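Local coordinates for protein glutathione transferase (Phanerochaete chrysosporium, PDB 4F0C) that probably catalyses glutathione-dependent transferase reactions as a dimeric fungal Ure2p-type enzyme, and binds oxidized glutathione disulfide, at residues P115-A120 with L145-V150; T179-L184 with K189-E194; F107-G112 with D170-I175. All coordinates share one frame; numbering follows the deposited sequence. Where two conformers were deposited one is given.

Contact 1 of 3, residues P115-A120 with L145-V150; sequences PYFGQA and LRVFGV. With GDS (oxidized glutathione disulfide), chain B.
Phe117 of helix 96-126 reaches across to Val147 and Phe148 of helix 134-155, and its ring carries the whole contact. The CA atoms of Phe117 and Val147 stand 9.4 Å apart, so side chains alone bridge the gap. The ring meets Val147 edge first: CE1 of Phe117 lies 3.9 Å from CB of Val147, which sits in the plane of the ring, and CG1 of Val147 touches CE1 and CZ. Next to it, CZ of Phe117 comes within 4.1 Å of CE1 of Phe148. With CG of Phe117 anti to its carbonyl carbon and beside the backbone N (chi1 -76°), the CE1-CZ edge of the ring is what reaches Val147 and Phe148. Trp176, Asn177 and Ala180 of helix 174-184 also pack against the Phe117 ring, and Phe197 meets that of Phe148 edge-to-face.

The turn that carries Phe117 also faces the bound glutathione disulfide. CA of Gly118 is 3.3 Å from ligand O5, where a beta carbon would collide, and CG of Pro115 lies 3.3 Å from carboxylate oxygen OE6. Nearby, Gln119 NE2 donates to Pro115 O (2.9 Å, 161°) with the acceptor in its amide plane, while OE1 accepts from Tyr140 OH and Arg139 NH2 of the second subunit. The amide is thereby fixed from both ends at the dimer interface. No polar bond joins the two segments; their contact is purely apolar, so van der Waals packing around one phenylalanine holds the back of the ligand-bearing turn against helix 134-155.

Contact 2 of 3, residues T179-L184 with K189-E194; sequences TAVNLL and KGFDFE
Val181 and Phe193 bring the two backbones to their closest approach, with CA atoms 6.8 Å apart. Residues 179-184 are the last turns of helix 174-184, which widens into a pi-type turn where Leu184 N bonds to Thr179 O at 3.2 Å. Facing it, 189-194 is mostly loop, passing through Gly190 at positive phi before Asp192 takes the N-cap position of helix 193-196 and its OD1 accepts from Lys195 N.

Val181 does all the touching on its side. Its CG2 sits over the centre of the Phe193 ring, 3.5 Å from the centroid and only 9° off the normal, a CH-pi contact, while CG1 lies 3.9 Å from CD2 of Phe193. CG2 also meets Phe191, but at the ring edge, 4.1 Å from CZ. CG is anti to the backbone N in both phenylalanines (chi1 174° and -169°), yet Phe193 offers the valine a face and Phe191 an edge. An alanine in place of Phe193 would probably deprive CG2 of Val181 of the ring face it rests on and remove the ring that meets His201.

Phe193 also touches Val200, and Phe191 touches Val185 and Phe197. The arrangement is an interhelical loop that folds back on the helix before it, within the all-helical C-terminal domain of the glutathione transferase fold: aromatic residues of the returning chain, beside a side-chain-capped helix start, pack on the end of the helix just left.

Contact 3 of 3, residues F107-G112 with D170-I175; sequences FFQASG and DISFVI
Gln109 and Phe173 meet in the buried core of the helical domain, where helix 96-126 runs past the turn between helix 168-172 and helix 174-184. Their CA atoms are 6.2 Å apart, the nearest backbone approach. Over one face of the Phe173 ring lies CB of Gln109, 3.8 Å from the centroid and 18° off the normal in a CH-pi contact displaced toward the rim. CD2 of Phe108 reaches the same ring at its edge, in plane, 3.7 Å from CZ; the two aromatic planes make an angle of 51°. Phe173 is thus touched on face and edge by consecutive residues of one helix.

The start of helix 168-172 has the features of the capping box and hydrophobic staple known from glutathione transferases: Asp170 OD2 accepts from Thr167 N, and Ile171 packs on Leu166. Just beyond, Ser172 faces the aliphatic part of Gln109, with OG 3.3 Å from CG, while its polar partner is Ala169 O. CG of Gln109 also lies 3.4 Å from Ser172 O. CG is anti to the backbone N (chi1 -171°), and a bend at chi2 then turns the amide along helix 96-126, where NE2 donates to Gln113 OE1 and OE1 accepts from Lys20 NZ. Gln113 in turn donates through NE2 to Phe173 O, a second-shell tie between both sides of the contact. On another side of helix 96-126, Phe107 stacks on Phe107 of the second subunit, and Ser111 OG bonds to N1 of a second glutathione disulfide molecule, not the one beside Gly118.

Helix 96-126 supplies the first segments of two contacts: 107-112 opens contact 3 and, about two turns further on, 115-120 opens contact 1. Contact 1 closes first, at 145-150 on helix 134-155, and is nested in the longer loop that contact 3 closes at 170-175. Contact 2 follows in series along helix 174-184, closing a short loop between 179-184 and 189-194. Although separate in sequence, contacts 1 and 2 touch through Phe117 and Phe148 on Ala180, and through Phe148 on Phe191. Contact 1 ties helix 96-126 to 134-155, contact 3 ties the former to the turn between 168-172 and 174-184, and contact 2 ties 174-184 to the start of 193-196; contacts 1 and 3 also reach the second subunit.

Contact 1 of 3, residues P115-A120 with L145-V150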
loop_
_atom_site.group_PDB
_atom_site.type_symbol
_atom_site.label_atom_id
_atom_site.label_comp_id
_atom_site.label_asym_id
_atom_site.label_seq_id
_atom_site.Cartn_x
_atom_site.Cartn_y
_atom_site.Cartn_z
ATOM N N PRO A 115 -3.295 2.867 -5.897
ATOM C CA PRO A 115 -3.571 1.788 -6.844
ATOM C C PRO A 115 -4.928 1.974 -7.530
ATOM O O PRO A 115 -4.996 1.781 -8.737
ATOM C CB PRO A 115 -3.559 0.526 -5.957
ATOM C CG PRO A 115 -2.597 0.887 -4.820
ATOM C CD PRO A 115 -3.034 2.344 -4.538
ATOM N N TYR A 116 -5.943 2.425 -6.802
ATOM C CA TYR A 116 -7.272 2.568 -7.382
ATOM C C TYR A 116 -7.342 3.829 -8.244
ATOM O O TYR A 116 -7.925 3.817 -9.319
ATOM C CB TYR A 116 -8.330 2.648 -6.264
ATOM C CG TYR A 116 -8.495 1.304 -5.584
ATOM C CD1 TYR A 116 -9.354 0.336 -6.105
ATOM C CD2 TYR A 116 -7.758 0.982 -4.446
ATOM C CE1 TYR A 116 -9.510 -0.930 -5.471
ATOM C CE2 TYR A 116 -7.887 -0.280 -3.820
ATOM C CZ TYR A 116 -8.760 -1.227 -4.336
ATOM O OH TYR A 116 -8.884 -2.470 -3.712
ATOM N N PHE A 117 -6.769 4.917 -7.756
ATOM C CA PHE A 117 -6.755 6.159 -8.559
ATOM C C PHE A 117 -5.975 5.862 -9.852
ATOM O O PHE A 117 -6.324 6.326 -10.955
ATOM C CB PHE A 117 -6.086 7.323 -7.803
ATOM C CG PHE A 117 -6.927 7.960 -6.719
ATOM C CD1 PHE A 117 -7.712 7.193 -5.846
ATOM C CD2 PHE A 117 -6.876 9.349 -6.526
ATOM C CE1 PHE A 117 -8.457 7.819 -4.824
ATOM C CE2 PHE A 117 -7.591 9.981 -5.502
ATOM C CZ PHE A 117 -8.397 9.211 -4.646
ATOM N N GLY A 118 -4.913 5.084 -9.719
ATOM C CA GLY A 118 -4.118 4.673 -10.862
ATOM C C GLY A 118 -4.874 3.850 -11.897
ATOM O O GLY A 118 -4.596 3.974 -13.096
ATOM N N GLN A 119 -5.820 3.010 -11.464
ATOM C CA GLN A 119 -6.584 2.222 -12.445
ATOM C C GLN A 119 -7.520 3.160 -13.198
ATOM O O GLN A 119 -7.681 3.010 -14.404
ATOM C CB GLN A 119 -7.393 1.093 -11.803
ATOM C CG GLN A 119 -6.557 0.090 -11.022
ATOM C CD GLN A 119 -5.253 -0.191 -11.703
ATOM O OE1 GLN A 119 -5.212 -0.806 -12.778
ATOM N NE2 GLN A 119 -4.155 0.252 -11.076
ATOM N N ALA A 120 -8.128 4.130 -12.497
ATOM C CA ALA A 120 -8.891 5.172 -13.205
ATOM C C ALA A 120 -8.012 5.872 -14.244
ATOM O O ALA A 120 -8.422 6.039 -15.380
ATOM C CB ALA A 120 -9.464 6.195 -12.243
ATOM N N LEU A 145 -14.298 8.661 -5.541
ATOM C CA LEU A 145 -15.305 9.388 -4.742
ATOM C C LEU A 145 -15.474 8.737 -3.374
ATOM O O LEU A 145 -15.729 9.433 -2.369
ATOM C CB LEU A 145 -16.652 9.444 -5.466
ATOM C CG LEU A 145 -16.661 10.087 -6.857
ATOM C CD1 LEU A 145 -18.095 10.207 -7.390
ATOM C CD2 LEU A 145 -15.996 11.464 -6.752
ATOM N N ARG A 146 -15.361 7.406 -3.329
ATOM C CA ARG A 146 -15.509 6.707 -2.050
ATOM C C ARG A 146 -14.371 7.117 -1.107
ATOM O O ARG A 146 -14.593 7.409 0.091
ATOM C CB ARG A 146 -15.540 5.180 -2.204
ATOM C CG ARG A 146 -16.028 4.453 -0.917
ATOM C CD ARG A 146 -15.655 2.942 -0.905
ATOM N NE ARG A 146 -14.208 2.752 -0.871
ATOM C CZ ARG A 146 -13.469 2.786 0.238
ATOM N NH1 ARG A 146 -14.033 3.010 1.438
ATOM N NH2 ARG A 146 -12.162 2.603 0.141
ATOM N N VAL A 147 -13.150 7.136 -1.636
ATOM C CA VAL A 147 -11.992 7.535 -0.851
ATOM C C VAL A 147 -12.128 8.997 -0.406
ATOM O O VAL A 147 -11.825 9.316 0.742
ATOM C CB VAL A 147 -10.675 7.299 -1.620
ATOM C CG1 VAL A 147 -9.446 8.018 -0.950
ATOM C CG2 VAL A 147 -10.442 5.749 -1.790
ATOM N N PHE A 148 -12.570 9.864 -1.315
ATOM C CA PHE A 148 -12.888 11.249 -0.938
ATOM C C PHE A 148 -13.892 11.292 0.230
ATOM O O PHE A 148 -13.732 12.087 1.159
ATOM C CB PHE A 148 -13.494 12.017 -2.114
ATOM C CG PHE A 148 -12.486 12.484 -3.138
ATOM C CD1 PHE A 148 -11.118 12.375 -2.910
ATOM C CD2 PHE A 148 -12.924 13.042 -4.346
ATOM C CE1 PHE A 148 -10.210 12.808 -3.875
ATOM C CE2 PHE A 148 -12.016 13.474 -5.307
ATOM C CZ PHE A 148 -10.666 13.364 -5.072
ATOM N N GLY A 149 -14.924 10.454 0.167
ATOM C CA GLY A 149 -15.922 10.354 1.245
ATOM C C GLY A 149 -15.291 9.955 2.583
ATOM O O GLY A 149 -15.597 10.517 3.647
ATOM N N VAL A 150 -14.398 8.983 2.534
ATOM C CA VAL A 150 -13.682 8.539 3.733
ATOM C C VAL A 150 -12.864 9.700 4.328
ATOM O O VAL A 150 -12.938 9.994 5.547
ATOM C CB VAL A 150 -12.774 7.315 3.424
ATOM C CG1 VAL A 150 -11.817 7.014 4.633
ATOM C CG2 VAL A 150 -13.629 6.072 3.067
HETATM N N1 GDS B . 3.422 1.601 -4.791
HETATM C CA1 GDS B . 4.459 2.250 -5.680
HETATM C C1 GDS B . 5.016 3.579 -5.032
HETATM O OE1 GDS B . 4.238 4.298 -4.336
HETATM O OE2 GDS B . 6.249 3.811 -5.189
HETATM C CB1 GDS B . 3.884 2.585 -7.101
HETATM C CG1 GDS B . 4.960 3.241 -7.998
HETATM C CD1 GDS B . 4.416 3.383 -9.383
HETATM O O1 GDS B . 3.291 3.063 -9.730
HETATM N N2 GDS B . 5.311 3.932 -10.280
HETATM C CA2 GDS B . 4.961 4.122 -11.701
HETATM C C2 GDS B . 5.907 3.337 -12.577
HETATM O O2 GDS B . 7.115 3.330 -12.324
HETATM C CB2 GDS B . 5.155 5.597 -12.125
HETATM S SG2 GDS B . 3.860 6.622 -11.391
HETATM N N3 GDS B . 5.378 2.739 -13.665
HETATM C CA3 GDS B . 6.239 2.016 -14.559
HETATM C C3 GDS B . 5.636 0.663 -14.917
HETATM O OE3 GDS B . 6.146 0.028 -15.866
HETATM O OE4 GDS B . 4.715 0.273 -14.176
HETATM N N4 GDS B . 0.438 3.255 -9.709
HETATM C CA4 GDS B . -0.434 2.705 -8.662
HETATM C C4 GDS B . 0.003 3.310 -7.295
HETATM O OE5 GDS B . 0.482 4.473 -7.278
HETATM O OE6 GDS B . -0.178 2.577 -6.301
HETATM C C5 GDS B . -0.043 3.498 -10.972
HETATM O O5 GDS B . -1.209 3.286 -11.310
HETATM C CA5 GDS B . 0.917 4.085 -11.998
HETATM N N5 GDS B . 0.525 3.673 -13.375
HETATM C CB5 GDS B . 0.871 5.610 -11.855
HETATM S SG5 GDS B . 2.247 6.386 -12.786
HETATM C CA6 GDS B . 1.496 0.122 -15.253
HETATM C C6 GDS B . 0.028 -0.436 -15.439
HETATM O OE7 GDS B . -0.138 -1.442 -16.162
HETATM O OE8 GDS B . -0.883 0.166 -14.830
HETATM N N6 GDS B . 2.474 -0.914 -15.584
HETATM C CB6 GDS B . 1.626 1.386 -16.154
HETATM C CG6 GDS B . 0.904 2.611 -15.573
HETATM C CD6 GDS B . 1.434 2.952 -14.186
HETATM O O6 GDS B . 2.561 2.677 -13.759
#

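Contact 2 of 3, residues T179-L184 with K189-E194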
loop_
_atom_site.group_PDB
_atom_site.type_symbol
_atom_site.label_atom_id
_atom_site.label_comp_id
_atom_site.label_asym_id
_atom_site.label_seq_id
_atom_site.Cartn_x
_atom_site.Cartn_y
_atom_site.Cartn_z
ATOM N N THR A 179 -4.294 15.058 -9.127
ATOM C CA THR A 179 -4.550 14.321 -10.361
ATOM C C THR A 179 -6.052 13.969 -10.501
ATOM O O THR A 179 -6.645 14.127 -11.570
ATOM C CB THR A 179 -3.707 13.022 -10.330
ATOM O OG1 THR A 179 -2.311 13.358 -10.165
ATOM C CG2 THR A 179 -3.905 12.224 -11.580
ATOM N N ALA A 180 -6.660 13.499 -9.414
ATOM C CA ALA A 180 -8.081 13.144 -9.455
ATOM C C ALA A 180 -8.962 14.358 -9.723
ATOM O O ALA A 180 -9.850 14.345 -10.603
ATOM C CB ALA A 180 -8.492 12.470 -8.143
ATOM N N VAL A 181 -8.738 15.419 -8.954
ATOM C CA VAL A 181 -9.582 16.612 -9.058
ATOM C C VAL A 181 -9.467 17.288 -10.431
ATOM O O VAL A 181 -10.452 17.796 -10.975
ATOM C CB VAL A 181 -9.247 17.614 -7.918
ATOM C CG1 VAL A 181 -9.855 18.984 -8.185
ATOM C CG2 VAL A 181 -9.722 17.033 -6.571
ATOM N N ASN A 182 -8.266 17.276 -10.996
ATOM C CA ASN A 182 -8.012 17.931 -12.286
ATOM C C ASN A 182 -8.161 17.049 -13.527
ATOM O O ASN A 182 -8.174 17.543 -14.667
ATOM C CB ASN A 182 -6.618 18.563 -12.271
ATOM C CG ASN A 182 -6.533 19.730 -11.315
ATOM O OD1 ASN A 182 -7.358 20.637 -11.359
ATOM N ND2 ASN A 182 -5.549 19.704 -10.429
ATOM N N LEU A 183 -8.259 15.745 -13.329
ATOM C CA LEU A 183 -8.297 14.858 -14.476
ATOM C C LEU A 183 -9.293 13.714 -14.276
ATOM O O LEU A 183 -10.295 13.634 -14.987
ATOM C CB LEU A 183 -6.907 14.319 -14.791
ATOM C CG LEU A 183 -6.854 13.328 -15.953
ATOM C CD1 LEU A 183 -7.178 14.032 -17.272
ATOM C CD2 LEU A 183 -5.498 12.631 -16.012
ATOM N N LEU A 184 -9.046 12.883 -13.270
ATOM C CA LEU A 184 -9.720 11.584 -13.155
ATOM C C LEU A 184 -11.232 11.669 -12.919
ATOM O O LEU A 184 -11.977 10.853 -13.449
ATOM C CB LEU A 184 -9.051 10.710 -12.085
ATOM C CG LEU A 184 -7.522 10.618 -12.208
ATOM C CD1 LEU A 184 -6.963 9.862 -11.045
ATOM C CD2 LEU A 184 -7.134 9.954 -13.521
ATOM N N LYS A 189 -20.066 13.029 -13.482
ATOM C CA LYS A 189 -21.363 13.143 -12.803
ATOM C C LYS A 189 -21.496 14.433 -11.983
ATOM O O LYS A 189 -21.982 14.426 -10.845
ATOM C CB LYS A 189 -21.627 11.900 -11.944
ATOM C CG LYS A 189 -21.471 10.590 -12.724
ATOM C CD LYS A 189 -22.804 9.929 -13.017
ATOM C CE LYS A 189 -22.645 8.766 -13.993
ATOM N NZ LYS A 189 -22.872 9.168 -15.422
ATOM N N GLY A 190 -21.039 15.534 -12.568
ATOM C CA GLY A 190 -21.195 16.843 -11.958
ATOM C C GLY A 190 -20.223 17.136 -10.832
ATOM O O GLY A 190 -20.447 18.057 -10.038
ATOM N N PHE A 191 -19.152 16.357 -10.759
ATOM C CA PHE A 191 -18.170 16.506 -9.679
ATOM C C PHE A 191 -17.773 17.959 -9.462
ATOM O O PHE A 191 -17.412 18.652 -10.404
ATOM C CB PHE A 191 -16.900 15.707 -9.993
ATOM C CG PHE A 191 -15.783 15.921 -8.990
ATOM C CD1 PHE A 191 -15.831 15.306 -7.740
ATOM C CD2 PHE A 191 -14.693 16.739 -9.293
ATOM C CE1 PHE A 191 -14.795 15.484 -6.803
ATOM C CE2 PHE A 191 -13.669 16.942 -8.352
ATOM C CZ PHE A 191 -13.712 16.309 -7.119
ATOM N N ASP A 192 -17.840 18.408 -8.214
ATOM C CA ASP A 192 -17.418 19.751 -7.833
ATOM C C ASP A 192 -16.697 19.538 -6.500
ATOM O O ASP A 192 -17.332 19.180 -5.519
ATOM C CB ASP A 192 -18.643 20.678 -7.680
ATOM C CG ASP A 192 -18.260 22.132 -7.352
ATOM O OD1 ASP A 192 -17.460 22.367 -6.421
ATOM O OD2 ASP A 192 -18.774 23.052 -8.015
ATOM N N PHE A 193 -15.372 19.685 -6.486
ATOM C CA PHE A 193 -14.556 19.290 -5.332
ATOM C C PHE A 193 -15.035 19.999 -4.055
ATOM O O PHE A 193 -15.343 19.346 -3.052
ATOM C CB PHE A 193 -13.084 19.647 -5.611
ATOM C CG PHE A 193 -12.084 19.067 -4.632
ATOM C CD1 PHE A 193 -12.349 17.929 -3.886
ATOM C CD2 PHE A 193 -10.839 19.683 -4.489
ATOM C CE1 PHE A 193 -11.387 17.419 -3.006
ATOM C CE2 PHE A 193 -9.884 19.189 -3.630
ATOM C CZ PHE A 193 -10.140 18.049 -2.891
ATOM N N GLU A 194 -15.070 21.330 -4.087
ATOM C CA GLU A 194 -15.476 22.086 -2.898
ATOM C C GLU A 194 -16.910 21.803 -2.430
ATOM O O GLU A 194 -17.151 21.652 -1.229
ATOM C CB GLU A 194 -15.274 23.590 -3.069
ATOM C CG GLU A 194 -15.627 24.358 -1.763
ATOM C CD GLU A 194 -15.315 25.832 -1.852
ATOM O OE1 GLU A 194 -14.812 26.266 -2.916
ATOM O OE2 GLU A 194 -15.569 26.548 -0.856
#

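Contact 3 of 3, residues F107-G112 with D170-I175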
loop_
_atom_site.group_PDB
_atom_site.type_symbol
_atom_site.label_atom_id
_atom_site.label_comp_id
_atom_site.label_asym_id
_atom_site.label_seq_id
_atom_site.Cartn_x
_atom_site.Cartn_y
_atom_site.Cartn_z
ATOM N N PHE A 107 -0.268 3.635 4.895
ATOM C CA PHE A 107 -0.703 2.385 4.267
ATOM C C PHE A 107 -2.029 2.561 3.562
ATOM O O PHE A 107 -2.254 1.960 2.497
ATOM C CB PHE A 107 -0.750 1.205 5.255
ATOM C CG PHE A 107 0.593 0.488 5.367
ATOM C CD1 PHE A 107 0.986 -0.447 4.390
ATOM C CD2 PHE A 107 1.478 0.797 6.391
ATOM C CE1 PHE A 107 2.248 -1.080 4.467
ATOM C CE2 PHE A 107 2.731 0.168 6.486
ATOM C CZ PHE A 107 3.128 -0.755 5.525
ATOM N N PHE A 108 -2.906 3.376 4.138
ATOM C CA PHE A 108 -4.181 3.652 3.453
ATOM C C PHE A 108 -3.928 4.397 2.132
ATOM O O PHE A 108 -4.508 4.070 1.090
ATOM C CB PHE A 108 -5.175 4.407 4.356
ATOM C CG PHE A 108 -6.456 4.814 3.632
ATOM C CD1 PHE A 108 -7.174 3.887 2.906
ATOM C CD2 PHE A 108 -6.911 6.123 3.669
ATOM C CE1 PHE A 108 -8.378 4.250 2.209
ATOM C CE2 PHE A 108 -8.104 6.499 2.995
ATOM C CZ PHE A 108 -8.832 5.551 2.262
ATOM N N GLN A 109 -3.041 5.378 2.174
ATOM C CA GLN A 109 -2.683 6.080 0.936
ATOM C C GLN A 109 -2.120 5.060 -0.076
ATOM O O GLN A 109 -2.509 5.035 -1.254
ATOM C CB GLN A 109 -1.615 7.156 1.207
ATOM C CG GLN A 109 -1.376 8.075 -0.010
ATOM C CD GLN A 109 -0.533 7.388 -1.103
ATOM O OE1 GLN A 109 0.485 6.750 -0.807
ATOM N NE2 GLN A 109 -0.958 7.524 -2.376
ATOM N N ALA A 110 -1.154 4.258 0.366
ATOM C CA ALA A 110 -0.424 3.384 -0.568
ATOM C C ALA A 110 -1.265 2.264 -1.188
ATOM O O ALA A 110 -1.002 1.840 -2.335
ATOM C CB ALA A 110 0.814 2.782 0.121
ATOM N N SER A 111 -2.243 1.768 -0.436
ATOM C CA SER A 111 -3.010 0.594 -0.872
ATOM C C SER A 111 -4.400 1.001 -1.370
ATOM O O SER A 111 -5.025 0.307 -2.165
ATOM C CB SER A 111 -3.134 -0.436 0.281
ATOM O OG SER A 111 -3.867 0.093 1.387
ATOM N N GLY A 112 -4.896 2.124 -0.874
ATOM C CA GLY A 112 -6.296 2.488 -1.108
ATOM C C GLY A 112 -6.424 3.729 -1.989
ATOM O O GLY A 112 -7.446 3.908 -2.624
ATOM N N ASP A 170 -0.367 13.380 5.558
ATOM C CA ASP A 170 -1.141 14.300 4.715
ATOM C C ASP A 170 -0.468 14.487 3.374
ATOM O O ASP A 170 -1.125 14.448 2.320
ATOM C CB ASP A 170 -1.308 15.676 5.401
ATOM C CG ASP A 170 -1.814 15.544 6.831
ATOM O OD1 ASP A 170 -3.045 15.393 6.997
ATOM O OD2 ASP A 170 -0.977 15.539 7.768
ATOM N N ILE A 171 0.854 14.688 3.406
ATOM C CA ILE A 171 1.562 15.033 2.178
ATOM C C ILE A 171 1.443 13.902 1.157
ATOM O O ILE A 171 1.326 14.152 -0.049
ATOM C CB ILE A 171 3.051 15.356 2.451
ATOM C CG1 ILE A 171 3.160 16.616 3.336
ATOM C CG2 ILE A 171 3.839 15.554 1.132
ATOM C CD1 ILE A 171 4.608 16.863 3.827
ATOM N N SER A 172 1.433 12.665 1.652
ATOM C CA SER A 172 1.435 11.491 0.778
ATOM C C SER A 172 0.213 11.429 -0.139
ATOM O O SER A 172 0.282 10.824 -1.203
ATOM C CB SER A 172 1.538 10.189 1.617
ATOM O OG SER A 172 0.279 9.925 2.235
ATOM N N PHE A 173 -0.891 12.074 0.256
ATOM C CA PHE A 173 -2.135 12.042 -0.524
ATOM C C PHE A 173 -2.225 13.117 -1.598
ATOM O O PHE A 173 -3.111 13.055 -2.467
ATOM C CB PHE A 173 -3.375 12.243 0.386
ATOM C CG PHE A 173 -3.753 11.036 1.195
ATOM C CD1 PHE A 173 -4.728 10.165 0.742
ATOM C CD2 PHE A 173 -3.171 10.795 2.435
ATOM C CE1 PHE A 173 -5.088 9.049 1.500
ATOM C CE2 PHE A 173 -3.522 9.690 3.192
ATOM C CZ PHE A 173 -4.506 8.816 2.731
ATOM N N VAL A 174 -1.354 14.122 -1.520
ATOM C CA VAL A 174 -1.558 15.340 -2.298
ATOM C C VAL A 174 -1.525 15.083 -3.802
ATOM O O VAL A 174 -2.438 15.504 -4.516
ATOM C CB VAL A 174 -0.526 16.435 -1.919
ATOM C CG1 VAL A 174 -0.637 17.617 -2.894
ATOM C CG2 VAL A 174 -0.793 16.903 -0.480
ATOM N N ILE A 175 -0.482 14.400 -4.291
ATOM C CA ILE A 175 -0.296 14.341 -5.755
ATOM C C ILE A 175 -1.437 13.583 -6.466
ATOM O O ILE A 175 -1.964 14.074 -7.477
ATOM C CB ILE A 175 1.114 13.856 -6.195
ATOM C CG1 ILE A 175 1.332 14.109 -7.700
ATOM C CG2 ILE A 175 1.351 12.371 -5.818
ATOM C CD1 ILE A 175 1.488 15.597 -8.086
#